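Local atomic coordinates of UPF0141 protein yjdB (Campylobacter jejuni subsp. jejuni HB93-13, PDB entry 4TN0), a protein that probably transfers phosphoethanolamine through a zinc-binding, alkaline phosphatase-like periplasmic domain and is required for polymyxin resistance and motility. Residues 265-268 against 269-272. Sequence-based numbering, arbitrary orientation.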
loop_
_atom_site.group_PDB
_atom_site.type_symbol
_atom_site.label_atom_id
_atom_site.label_comp_id
_atom_site.label_asym_id
_atom_site.label_seq_id
_atom_site.Cartn_x
_atom_site.Cartn_y
_atom_site.Cartn_z
ATOM N N MET A 265 13.241 -7.170 -8.841
ATOM C CA MET A 265 12.317 -8.276 -8.732
ATOM C C MET A 265 12.915 -9.447 -7.985
ATOM O O MET A 265 12.208 -10.139 -7.244
ATOM C CB MET A 265 11.877 -8.728 -10.125
ATOM C CG MET A 265 10.548 -9.428 -10.149
ATOM S SD MET A 265 9.191 -8.260 -9.991
ATOM C CE MET A 265 7.830 -9.392 -10.246
ATOM N N ASN A 266 14.216 -9.672 -8.156
ATOM C CA ASN A 266 14.814 -10.819 -7.480
ATOM C C ASN A 266 15.411 -10.436 -6.116
ATOM O O ASN A 266 15.547 -11.303 -5.245
ATOM C CB ASN A 266 15.865 -11.499 -8.364
ATOM C CG ASN A 266 16.313 -12.843 -7.798
ATOM O OD1 ASN A 266 15.485 -13.740 -7.573
ATOM N ND2 ASN A 266 17.625 -12.998 -7.579
ATOM N N LEU A 267 15.728 -9.158 -5.901
ATOM C CA LEU A 267 16.040 -8.732 -4.546
ATOM C C LEU A 267 14.787 -8.837 -3.682
ATOM O O LEU A 267 14.844 -9.269 -2.526
ATOM C CB LEU A 267 16.592 -7.310 -4.514
ATOM C CG LEU A 267 18.102 -7.084 -4.525
ATOM C CD1 LEU A 267 18.794 -7.948 -5.578
ATOM C CD2 LEU A 267 18.420 -5.609 -4.753
ATOM N N ALA A 268 13.666 -8.394 -4.240
ATOM C CA ALA A 268 12.383 -8.493 -3.563
ATOM C C ALA A 268 12.055 -9.948 -3.204
ATOM O O ALA A 268 11.642 -10.247 -2.074
ATOM C CB ALA A 268 11.296 -7.886 -4.425
ATOM N N LYS A 269 12.256 -10.847 -4.167
ATOM C CA LYS A 269 11.941 -12.264 -3.992
ATOM C C LYS A 269 12.766 -12.880 -2.873
ATOM O O LYS A 269 12.302 -13.785 -2.172
ATOM C CB LYS A 269 12.180 -13.042 -5.298
ATOM C CG LYS A 269 11.851 -14.537 -5.203
ATOM C CD LYS A 269 11.898 -15.263 -6.559
ATOM C CE LYS A 269 13.180 -16.098 -6.719
ATOM N NZ LYS A 269 12.982 -17.570 -6.457
ATOM N N GLU A 270 13.986 -12.378 -2.702
ATOM C CA GLU A 270 14.898 -12.897 -1.691
ATOM C C GLU A 270 14.516 -12.460 -0.282
ATOM O O GLU A 270 14.831 -13.141 0.693
ATOM C CB GLU A 270 16.337 -12.461 -1.997
ATOM C CG GLU A 270 16.936 -13.102 -3.235
ATOM C CD GLU A 270 18.342 -12.601 -3.551
ATOM O OE1 GLU A 270 19.247 -13.447 -3.705
ATOM O OE2 GLU A 270 18.540 -11.367 -3.662
ATOM N N HIS A 271 13.821 -11.333 -0.178
ATOM C CA HIS A 271 13.459 -10.784 1.124
ATOM C C HIS A 271 12.049 -11.158 1.614
ATOM O O HIS A 271 11.737 -10.989 2.800
ATOM C CB HIS A 271 13.548 -9.260 1.082
ATOM C CG HIS A 271 14.924 -8.733 0.842
ATOM N ND1 HIS A 271 15.285 -8.110 -0.334
ATOM C CD2 HIS A 271 16.023 -8.715 1.634
ATOM C CE1 HIS A 271 16.552 -7.739 -0.259
ATOM N NE2 HIS A 271 17.022 -8.093 0.925
ATOM N N LYS A 272 11.233 -11.712 0.721
ATOM C CA LYS A 272 9.787 -11.789 0.951
ATOM C C LYS A 272 9.366 -12.471 2.263
ATOM O O LYS A 272 8.327 -12.117 2.826
ATOM C CB LYS A 272 9.096 -12.486 -0.242
ATOM C CG LYS A 272 9.392 -13.970 -0.388
ATOM C CD LYS A 272 8.666 -14.581 -1.584
ATOM C CE LYS A 272 8.670 -16.110 -1.508
ATOM N NZ LYS A 272 7.603 -16.727 -2.353
#
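Lys-269 N reaches back one turn to Met-265 O at 3.2 Å, and Glu-270 N does the same to Asn-266 O, so two i to i+4 bonds of the alpha-helical kind run through helix 264-271. Bonds of three-residue spacing then join them. His-271 N takes Ala-268 O, three residues back, at 3.1 Å, and keeps a weak bond to Leu-267 O; Glu-270 N, already bonded to Asn-266 O, has a second, weak bond to that same oxygen of Leu-267. Leu-267 O therefore collects two weak backbone donors. With chi1 at -64°, CG of His-271 stands anti to its own carbonyl carbon and the ring leans back along the helix, CG lying 3.4 Å from Leu-267 O and the ring edge turned to Ala-268 N. The 2.5 Å between His-271 ND1 and Leu-267 O is too short to be taken at face value.

On the outer side, the Asn-266 side chain meets both Lys-269 and Glu-270. Its OD1 touches the aliphatic part of the lysine, 3.4 Å from Lys-269 CE. Asn-266 ND2 comes no closer to the carboxylate than 4.1 Å, at Glu-270 CD, so amide and carboxylate, their planes 26° apart, are neighbours without a hydrogen bond. CG of Glu-270 lies against Asn-266 O, and Glu-270 OE2, a second acceptor 3.4 Å from Asn-266 O, can form no bond with it.

The inner side belongs to the central sheet: Met-265 and Ala-268 rest on Trp-258 and Phe-257 of strand 252-259, and Ala-268 also on Val-53. Lys-272 bonds through its backbone to Asp-56 of strand 53-59. The main-chain donors of Lys-269, Glu-270 and His-271 are thus satisfied within the helix, while the side chains of Asn-266, Lys-269 and Glu-270 add contact but no bond among themselves.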